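Local coordinates for protein mRNA-capping enzyme subunit alpha (Saccharomyces cerevisiae, PDB 3KYH) that catalyses the second step of mRNA capping, moving GMP from GTP onto the 5'-diphosphate end of RNA through a covalent enzyme-GMP intermediate, at residues Val69-Asp74 against Leu222-Asp227; Gly133-Gln138 against Gln146-Leu151; Asp287-Phe292 against Val334-Trp339. One frame throughout, in Å; residues are numbered along the deposited sequence.

Contact 1. Residues Val69-Asp74 against Leu222-Asp227; sequences VCEKTD and LPHLSD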
loop_
_atom_site.group_PDB
_atom_site.type_symbol
_atom_site.label_atom_id
_atom_site.label_comp_id
_atom_site.label_asym_id
_atom_site.label_seq_id
_atom_site.Cartn_x
_atom_site.Cartn_y
_atom_site.Cartn_z
ATOM N N VAL C 69 19.564 29.160 -52.203
ATOM C CA VAL C 69 19.525 29.779 -50.881
ATOM C C VAL C 69 18.342 30.681 -50.610
ATOM O O VAL C 69 18.012 31.583 -51.400
ATOM C CB VAL C 69 20.779 30.588 -50.522
ATOM C CG1 VAL C 69 21.825 29.688 -49.910
ATOM C CG2 VAL C 69 21.303 31.392 -51.730
ATOM N N CYS C 70 17.744 30.424 -49.450
ATOM C CA CYS C 70 16.838 31.358 -48.795
ATOM C C CYS C 70 17.291 31.358 -47.341
ATOM O O CYS C 70 18.059 30.464 -46.947
ATOM C CB CYS C 70 15.394 30.885 -48.927
ATOM S SG CYS C 70 15.111 29.154 -48.428
ATOM N N GLU C 71 16.899 32.402 -46.600
ATOM C CA GLU C 71 16.981 32.475 -45.123
ATOM C C GLU C 71 16.269 31.342 -44.354
ATOM O O GLU C 71 15.255 30.844 -44.821
ATOM C CB GLU C 71 16.387 33.810 -44.688
ATOM C CG GLU C 71 15.012 34.129 -45.323
ATOM C CD GLU C 71 13.813 33.739 -44.449
ATOM O OE1 GLU C 71 13.968 33.038 -43.420
ATOM O OE2 GLU C 71 12.687 34.159 -44.784
ATOM N N LYS C 72 16.779 30.938 -43.191
ATOM C CA LYS C 72 16.087 29.954 -42.318
ATOM C C LYS C 72 14.977 30.638 -41.484
ATOM O O LYS C 72 15.282 31.232 -40.428
ATOM C CB LYS C 72 17.075 29.189 -41.386
ATOM C CG LYS C 72 16.396 28.186 -40.448
ATOM C CD LYS C 72 17.297 27.407 -39.439
ATOM C CE LYS C 72 16.579 27.160 -38.054
ATOM N NZ LYS C 72 16.914 25.889 -37.348
ATOM N N THR C 73 13.719 30.563 -41.942
ATOM C CA THR C 73 12.576 31.067 -41.165
ATOM C C THR C 73 12.454 30.349 -39.823
ATOM O O THR C 73 12.521 29.114 -39.782
ATOM C CB THR C 73 11.239 30.889 -41.886
ATOM O OG1 THR C 73 11.190 29.601 -42.512
ATOM C CG2 THR C 73 11.039 31.960 -42.935
ATOM N N ASP C 74 12.304 31.116 -38.741
ATOM C CA ASP C 74 12.190 30.562 -37.379
ATOM C C ASP C 74 10.734 30.498 -36.889
ATOM O O ASP C 74 10.318 31.158 -35.907
ATOM C CB ASP C 74 13.115 31.284 -36.380
ATOM C CG ASP C 74 13.233 30.548 -35.036
ATOM O OD1 ASP C 74 12.266 30.573 -34.232
ATOM O OD2 ASP C 74 14.316 29.985 -34.745
ATOM N N LEU C 222 14.098 41.398 -42.669
ATOM C CA LEU C 222 12.866 40.631 -42.922
ATOM C C LEU C 222 11.860 40.671 -41.745
ATOM O O LEU C 222 12.288 40.510 -40.603
ATOM C CB LEU C 222 13.235 39.175 -43.254
ATOM C CG LEU C 222 14.036 38.935 -44.544
ATOM C CD1 LEU C 222 14.846 37.659 -44.425
ATOM C CD2 LEU C 222 13.171 38.938 -45.807
ATOM N N PRO C 223 10.539 40.858 -42.025
ATOM C CA PRO C 223 9.412 40.946 -41.068
ATOM C C PRO C 223 9.202 39.761 -40.105
ATOM O O PRO C 223 8.754 39.983 -38.977
ATOM C CB PRO C 223 8.196 41.065 -41.986
ATOM C CG PRO C 223 8.624 40.365 -43.236
ATOM C CD PRO C 223 10.014 40.901 -43.404
ATOM N N HIS C 224 9.433 38.527 -40.571
ATOM C CA HIS C 224 9.503 37.341 -39.695
ATOM C C HIS C 224 10.940 37.073 -39.201
ATOM O O HIS C 224 11.781 37.974 -39.245
ATOM C CB HIS C 224 8.863 36.094 -40.323
ATOM C CG HIS C 224 9.368 35.754 -41.691
ATOM N ND1 HIS C 224 8.571 35.828 -42.817
ATOM C CD2 HIS C 224 10.577 35.317 -42.119
ATOM C CE1 HIS C 224 9.272 35.472 -43.879
ATOM N NE2 HIS C 224 10.492 35.157 -43.482
ATOM N N LEU C 225 11.227 35.861 -38.731
ATOM C CA LEU C 225 12.480 35.583 -38.049
ATOM C C LEU C 225 13.366 34.689 -38.874
ATOM O O LEU C 225 12.858 33.779 -39.526
ATOM C CB LEU C 225 12.238 34.877 -36.714
ATOM C CG LEU C 225 11.273 35.439 -35.682
ATOM C CD1 LEU C 225 10.018 34.581 -35.813
ATOM C CD2 LEU C 225 11.910 35.295 -34.300
ATOM N N SER C 226 14.683 34.901 -38.787
ATOM C CA SER C 226 15.636 34.097 -39.558
ATOM C C SER C 226 17.012 33.848 -38.914
ATOM O O SER C 226 17.920 34.694 -39.022
ATOM C CB SER C 226 15.735 34.613 -41.006
ATOM O OG SER C 226 15.722 36.034 -41.064
ATOM N N ASP C 227 17.156 32.670 -38.291
ATOM C CA ASP C 227 18.385 32.277 -37.588
ATOM C C ASP C 227 19.403 31.433 -38.387
ATOM O O ASP C 227 19.846 30.334 -37.976
ATOM C CB ASP C 227 18.091 31.759 -36.179
ATOM C CG ASP C 227 17.426 30.387 -36.159
ATOM O OD1 ASP C 227 16.870 29.960 -37.199
ATOM O OD2 ASP C 227 17.441 29.742 -35.073
#

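Contact 2. Residues Gly133-Gln138 against Gln146-Leu151; sequences GELVIQ and QELRYL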
loop_
_atom_site.group_PDB
_atom_site.type_symbol
_atom_site.label_atom_id
_atom_site.label_comp_id
_atom_site.label_asym_id
_atom_site.label_seq_id
_atom_site.Cartn_x
_atom_site.Cartn_y
_atom_site.Cartn_z
ATOM N N GLY C 133 6.356 23.043 -45.077
ATOM C CA GLY C 133 6.274 24.463 -44.708
ATOM C C GLY C 133 6.752 25.068 -43.392
ATOM O O GLY C 133 7.031 24.361 -42.409
ATOM N N GLU C 134 6.827 26.402 -43.389
ATOM C CA GLU C 134 7.117 27.150 -42.161
ATOM C C GLU C 134 6.097 28.188 -41.698
ATOM O O GLU C 134 5.938 29.245 -42.302
ATOM C CB GLU C 134 8.527 27.748 -42.184
ATOM C CG GLU C 134 9.541 26.941 -41.354
ATOM C CD GLU C 134 9.385 27.173 -39.870
ATOM O OE1 GLU C 134 8.246 27.380 -39.412
ATOM O OE2 GLU C 134 10.397 27.179 -39.153
ATOM N N LEU C 135 5.418 27.885 -40.604
ATOM C CA LEU C 135 4.386 28.788 -40.092
ATOM C C LEU C 135 4.930 29.956 -39.239
ATOM O O LEU C 135 4.972 29.872 -38.002
ATOM C CB LEU C 135 3.273 28.013 -39.345
ATOM C CG LEU C 135 1.978 28.785 -39.004
ATOM C CD1 LEU C 135 1.138 28.898 -40.236
ATOM C CD2 LEU C 135 1.128 28.157 -37.903
ATOM N N VAL C 136 5.300 31.053 -39.908
ATOM C CA VAL C 136 5.741 32.305 -39.234
ATOM C C VAL C 136 4.576 33.194 -38.728
ATOM O O VAL C 136 3.401 32.844 -38.889
ATOM C CB VAL C 136 6.628 33.181 -40.183
ATOM C CG1 VAL C 136 7.832 32.410 -40.718
ATOM C CG2 VAL C 136 5.803 33.776 -41.332
ATOM N N ILE C 137 4.915 34.341 -38.133
ATOM C CA ILE C 137 3.984 35.467 -37.914
ATOM C C ILE C 137 4.509 36.563 -38.822
ATOM O O ILE C 137 5.641 36.477 -39.277
ATOM C CB ILE C 137 3.954 35.983 -36.467
ATOM C CG1 ILE C 137 4.468 34.919 -35.492
ATOM C CG2 ILE C 137 2.541 36.440 -36.074
ATOM C CD1 ILE C 137 5.968 34.646 -35.663
ATOM N N GLN C 138 3.690 37.555 -39.151
ATOM C CA GLN C 138 4.048 38.494 -40.206
ATOM C C GLN C 138 3.616 39.894 -39.969
ATOM O O GLN C 138 2.419 40.141 -39.887
ATOM C CB GLN C 138 3.453 38.064 -41.538
ATOM C CG GLN C 138 4.322 37.064 -42.266
ATOM C CD GLN C 138 5.636 37.645 -42.729
ATOM O OE1 GLN C 138 6.525 37.996 -41.926
ATOM N NE2 GLN C 138 5.773 37.738 -44.041
ATOM N N GLN C 146 0.348 42.551 -37.595
ATOM C CA GLN C 146 0.821 41.155 -37.502
ATOM C C GLN C 146 -0.280 40.157 -37.846
ATOM O O GLN C 146 -1.445 40.400 -37.534
ATOM C CB GLN C 146 1.417 40.820 -36.124
ATOM C CG GLN C 146 1.157 41.827 -34.971
ATOM C CD GLN C 146 2.295 42.836 -34.766
ATOM O OE1 GLN C 146 2.595 43.233 -33.637
ATOM N NE2 GLN C 146 2.941 43.239 -35.855
ATOM N N GLU C 147 0.107 39.040 -38.463
ATOM C CA GLU C 147 -0.809 38.024 -39.018
ATOM C C GLU C 147 -0.113 36.655 -39.044
ATOM O O GLU C 147 1.092 36.567 -39.329
ATOM C CB GLU C 147 -1.142 38.327 -40.491
ATOM C CG GLU C 147 -2.234 39.329 -40.822
ATOM C CD GLU C 147 -2.481 39.428 -42.341
ATOM O OE1 GLU C 147 -1.527 39.829 -43.067
ATOM O OE2 GLU C 147 -3.621 39.105 -42.798
ATOM N N LEU C 148 -0.900 35.597 -38.845
ATOM C CA LEU C 148 -0.437 34.217 -38.929
ATOM C C LEU C 148 -0.246 33.896 -40.425
ATOM O O LEU C 148 -1.067 34.334 -41.267
ATOM C CB LEU C 148 -1.494 33.325 -38.261
ATOM C CG LEU C 148 -1.326 31.924 -37.634
ATOM C CD1 LEU C 148 -0.941 30.964 -38.721
ATOM C CD2 LEU C 148 -0.365 31.752 -36.461
ATOM N N ARG C 149 0.860 33.202 -40.739
ATOM C CA ARG C 149 1.278 32.885 -42.117
ATOM C C ARG C 149 2.072 31.598 -42.254
ATOM O O ARG C 149 2.962 31.345 -41.423
ATOM C CB ARG C 149 2.149 34.004 -42.753
ATOM C CG ARG C 149 2.798 33.513 -44.093
ATOM C CD ARG C 149 3.693 34.505 -44.801
ATOM N NE ARG C 149 3.029 35.767 -45.115
ATOM C CZ ARG C 149 2.029 35.912 -45.975
ATOM N NH1 ARG C 149 1.501 34.862 -46.600
ATOM N NH2 ARG C 149 1.533 37.125 -46.174
ATOM N N TYR C 150 1.814 30.907 -43.381
ATOM C CA TYR C 150 2.426 29.622 -43.796
ATOM C C TYR C 150 3.131 29.708 -45.159
ATOM O O TYR C 150 2.493 29.999 -46.187
ATOM C CB TYR C 150 1.358 28.509 -43.811
ATOM C CG TYR C 150 1.884 27.117 -44.107
ATOM C CD1 TYR C 150 2.382 26.330 -43.083
ATOM C CD2 TYR C 150 1.828 26.577 -45.399
ATOM C CE1 TYR C 150 2.886 25.069 -43.316
ATOM C CE2 TYR C 150 2.305 25.294 -45.655
ATOM C CZ TYR C 150 2.843 24.548 -44.597
ATOM O OH TYR C 150 3.357 23.278 -44.802
ATOM N N LEU C 151 4.428 29.379 -45.152
ATOM C CA LEU C 151 5.345 29.507 -46.316
ATOM C C LEU C 151 5.905 28.160 -46.814
ATOM O O LEU C 151 6.243 27.293 -45.994
ATOM C CB LEU C 151 6.520 30.375 -45.903
ATOM C CG LEU C 151 6.140 31.807 -45.655
ATOM C CD1 LEU C 151 6.755 32.188 -44.326
ATOM C CD2 LEU C 151 6.538 32.712 -46.798
#

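Contact 3. Residues Asp287-Phe292 against Val334-Trp339; sequences DVKPVF and VSDEEW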
loop_
_atom_site.group_PDB
_atom_site.type_symbol
_atom_site.label_atom_id
_atom_site.label_comp_id
_atom_site.label_asym_id
_atom_site.label_seq_id
_atom_site.Cartn_x
_atom_site.Cartn_y
_atom_site.Cartn_z
ATOM N N ASP C 287 42.043 42.860 -4.573
ATOM C CA ASP C 287 41.004 43.755 -5.098
ATOM C C ASP C 287 41.018 44.013 -6.619
ATOM O O ASP C 287 40.283 44.889 -7.102
ATOM C CB ASP C 287 40.931 45.063 -4.293
ATOM C CG ASP C 287 41.964 46.090 -4.729
ATOM O OD1 ASP C 287 43.155 45.733 -4.882
ATOM O OD2 ASP C 287 41.574 47.268 -4.908
ATOM N N VAL C 288 41.835 43.262 -7.368
ATOM C CA VAL C 288 41.864 43.339 -8.845
ATOM C C VAL C 288 41.881 41.919 -9.464
ATOM O O VAL C 288 42.595 41.043 -8.944
ATOM C CB VAL C 288 43.032 44.219 -9.402
ATOM C CG1 VAL C 288 42.626 44.865 -10.722
ATOM C CG2 VAL C 288 43.429 45.333 -8.444
ATOM N N LYS C 289 41.135 41.732 -10.569
ATOM C CA LYS C 289 40.783 40.412 -11.174
ATOM C C LYS C 289 41.705 39.190 -11.054
ATOM O O LYS C 289 42.935 39.314 -11.152
ATOM C CB LYS C 289 40.186 40.509 -12.604
ATOM C CG LYS C 289 40.992 41.209 -13.700
ATOM C CD LYS C 289 40.077 41.638 -14.866
ATOM C CE LYS C 289 40.523 42.954 -15.510
ATOM N NZ LYS C 289 40.571 44.158 -14.601
ATOM N N PRO C 290 41.105 38.008 -10.803
ATOM C CA PRO C 290 41.857 36.753 -10.741
ATOM C C PRO C 290 41.448 35.704 -11.796
ATOM O O PRO C 290 40.824 36.063 -12.793
ATOM C CB PRO C 290 41.587 36.282 -9.315
ATOM C CG PRO C 290 40.329 37.055 -8.860
ATOM C CD PRO C 290 39.865 37.882 -10.020
ATOM N N VAL C 291 41.826 34.441 -11.608
ATOM C CA VAL C 291 41.618 33.418 -12.647
ATOM C C VAL C 291 40.206 32.838 -12.553
ATOM O O VAL C 291 39.776 32.479 -11.450
ATOM C CB VAL C 291 42.637 32.231 -12.590
ATOM C CG1 VAL C 291 42.908 31.700 -13.980
ATOM C CG2 VAL C 291 43.954 32.609 -11.921
ATOM N N PHE C 292 39.513 32.744 -13.700
ATOM C CA PHE C 292 38.151 32.180 -13.797
ATOM C C PHE C 292 38.019 30.979 -14.729
ATOM O O PHE C 292 37.654 31.108 -15.907
ATOM C CB PHE C 292 37.007 33.217 -13.981
ATOM C CG PHE C 292 37.365 34.469 -14.757
ATOM C CD1 PHE C 292 38.235 35.428 -14.224
ATOM C CD2 PHE C 292 36.701 34.773 -15.943
ATOM C CE1 PHE C 292 38.524 36.615 -14.915
ATOM C CE2 PHE C 292 36.962 35.964 -16.639
ATOM C CZ PHE C 292 37.891 36.875 -16.126
ATOM N N VAL C 334 37.643 38.975 -19.267
ATOM C CA VAL C 334 36.923 40.129 -18.761
ATOM C C VAL C 334 37.774 41.385 -18.953
ATOM O O VAL C 334 38.770 41.584 -18.249
ATOM C CB VAL C 334 36.409 39.875 -17.315
ATOM C CG1 VAL C 334 35.932 41.156 -16.642
ATOM C CG2 VAL C 334 35.270 38.861 -17.363
ATOM N N SER C 335 37.377 42.173 -19.956
ATOM C CA SER C 335 38.006 43.450 -20.312
ATOM C C SER C 335 37.823 44.527 -19.225
ATOM O O SER C 335 37.096 44.312 -18.245
ATOM C CB SER C 335 37.556 43.915 -21.719
ATOM O OG SER C 335 36.266 44.526 -21.764
ATOM N N ASP C 336 38.495 45.669 -19.393
ATOM C CA ASP C 336 38.571 46.698 -18.337
ATOM C C ASP C 336 37.368 47.630 -18.104
ATOM O O ASP C 336 37.332 48.354 -17.092
ATOM C CB ASP C 336 39.883 47.492 -18.423
ATOM C CG ASP C 336 40.921 47.039 -17.397
ATOM O OD1 ASP C 336 41.989 47.694 -17.324
ATOM O OD2 ASP C 336 40.672 46.055 -16.655
ATOM N N GLU C 337 36.442 47.655 -19.066
ATOM C CA GLU C 337 35.169 48.359 -18.937
ATOM C C GLU C 337 34.119 47.284 -18.691
ATOM O O GLU C 337 32.929 47.571 -18.499
ATOM C CB GLU C 337 34.851 49.130 -20.220
ATOM C CG GLU C 337 34.077 50.430 -19.987
ATOM C CD GLU C 337 33.156 50.838 -21.136
ATOM O OE1 GLU C 337 32.347 51.757 -20.926
ATOM O OE2 GLU C 337 33.202 50.261 -22.242
ATOM N N GLU C 338 34.599 46.039 -18.713
ATOM C CA GLU C 338 33.810 44.836 -18.433
ATOM C C GLU C 338 34.058 44.305 -17.023
ATOM O O GLU C 338 33.304 43.460 -16.539
ATOM C CB GLU C 338 34.096 43.741 -19.471
ATOM C CG GLU C 338 33.433 43.981 -20.827
ATOM C CD GLU C 338 33.766 42.927 -21.867
ATOM O OE1 GLU C 338 34.298 41.850 -21.510
ATOM O OE2 GLU C 338 33.493 43.194 -23.056
ATOM N N TRP C 339 35.107 44.784 -16.363
ATOM C CA TRP C 339 35.364 44.376 -14.987
ATOM C C TRP C 339 34.536 45.233 -14.041
ATOM O O TRP C 339 33.843 44.696 -13.162
ATOM C CB TRP C 339 36.859 44.423 -14.658
ATOM C CG TRP C 339 37.235 43.888 -13.291
ATOM C CD1 TRP C 339 38.017 44.518 -12.364
ATOM C CD2 TRP C 339 36.867 42.621 -12.705
ATOM N NE1 TRP C 339 38.169 43.728 -11.249
ATOM C CE2 TRP C 339 37.472 42.560 -11.428
ATOM C CE3 TRP C 339 36.092 41.531 -13.136
ATOM C CZ2 TRP C 339 37.322 41.455 -10.575
ATOM C CZ3 TRP C 339 35.957 40.425 -12.289
ATOM C CH2 TRP C 339 36.562 40.402 -11.022
#

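Contact 1. Residues Val69-Asp74 against Leu222-Asp227
The strand carrying the nucleotidyl-transfer lysine, Lys72, pairs here with the loop 222-225 and the short strand 226-227, and the closest side-chain link between them is Glu71 with His224. His224 NE2 donates to Glu71 OE2 at 2.7 Å, nearly straight. The carboxylate oxygen sits in the plane of the imidazole and is met on its syn side but 26° out of the carboxylate plane, the two planes being turned 42° apart. Folding CG in between its own backbone N and carbonyl carbon (chi1 49°) and bending at chi2, Glu71 lays its CG against Leu222 CD1 (3.6 Å). The methyl Thr73 CG2 also lies by the imidazole. With an alanine here instead of Glu71, His224 NE2 would probably lose its acceptor and a gap would open beside Leu222 CD1. Between the backbones, Thr73 and Ser226 form an antiparallel non-hydrogen-bonded pair; Asp74 N donates to Leu225 O at 2.8 Å, while Asp227 N reaches Lys72 O only weakly. Lys72 crosses Asp227 obliquely, with CE nearest to OD1, but NZ stays 4.1 Å from Asp227 OD1, beyond a salt bridge. The carboxylates of Asp74 and Asp227 also come close to each other. Together this is the active-site edge of the nucleotidyltransferase domain, where the lysine of the KxDG motif becomes the covalent N6-GMP-lysine.

Contact 2. Residues Gly133-Gln138 against Gln146-Leu151
Gln146 opens the second strand of an antiparallel beta hairpin, its CA against Gln138 O of the first strand in a CA-H...O contact. The hairpin belongs to a mixed sheet of the guanylyltransferase catalytic domain. At Glu147 the backbone pairs with Gln138 through two weak bonds, Glu147 N to Gln138 O and Gln138 N to Glu147 O. Leu148 lies on the same face as Leu135, Ile137 and Tyr150; its CD1 meets Leu135 CD1 and CD2, the two side chains crossing at about a right angle. Arg149, on the other face with Val136 and Gln138, gives its backbone N to Val136 O at 3.2 Å. Its side chain leaves with CG opposite the backbone N (chi1 169°) and then bends at chi3, which brings the guanidinium edge to Gln138 CG, with NE 3.4 Å from that carbon. Nearer the backbone, CB of Arg149 lies by Val136 CG2. Tyr150 brings its ring beside Gly133, where a side chain would collide with it; Leu135 CD1 lies at the ring's edge and 3.6 Å from Tyr150 CB. The phenol oxygen is hydrogen-bonded to Val78 O, which anchors the ring's far end to a neighbouring strand. Leu151 closes the pairing with two backbone bonds to Glu134, the straighter being Glu134 N to Leu151 O at 2.8 Å. The Glu134 side chain, its OE2 hydrogen-bonded to Gly75 N, lies about 6 Å from that of Lys72. On the face shared with Val136, Leu151 CD1 packs on Val136 CG2 at 3.5 Å, their side chains crossing nearly perpendicularly.

Contact 3. Residues Asp287-Phe292 against Val334-Trp339
A loop-to-loop surface contact in the C-terminal OB-fold domain brings Lys289, in the loop leading into strand 293-297, over Trp339, where the loop after strand 326-331 meets the next helix. Lys289 lies across the indole, the two side chains sliding past each other in opposite directions. Its CB makes a CH-pi contact with the six-membered ring, 3.7 Å from the centroid and 16° off the ring normal. Set between its backbone N and carbonyl carbon (chi1 57°), CG starts the chain back across the indole toward the pyrrole side. Bends at chi3 and chi4 then bring NZ both to 3.4 Å from Trp339 CD1 and to Asp336, so one side chain serves an aromatic face and a carboxylate. Pro290 CD adds a looser touch at Trp339 CH2. Separately, Phe292 turns its ring toward Val334, which it crosses at about a right angle; Phe292 CE2 is 3.4 Å from Val334 CG2. Trp339 also meets an aromatic side chain of another protein's chain, the rings inclined at about 45°. The polar end of the contact is a salt bridge, Lys289 NZ to Asp336 OD2 at 2.8 Å, nearly in line with the oxygen's C-O bond.

In the fold
Contacts 1 and 2 belong to the catalytic domain and touch, their centres about 11 Å apart: His224 and Pro223 of contact 1 lie against Gln138 of contact 2, and Thr73 packs on Glu134 and Val136. Both are partly buried and rest on strand pairing, but contact 1 adds charged and imidazole groups around the active-site lysine, whereas contact 2 combines a backbone ladder, partly loose, with leucine, valine and tyrosine packing. Contact 3 stands apart in the C-terminal domain, its centre about 38 Å from that of contact 1. It lies at the surface, joins two loops without strand pairing, and depends on a lysine-tryptophan CH-pi contact, a salt bridge and apolar touches.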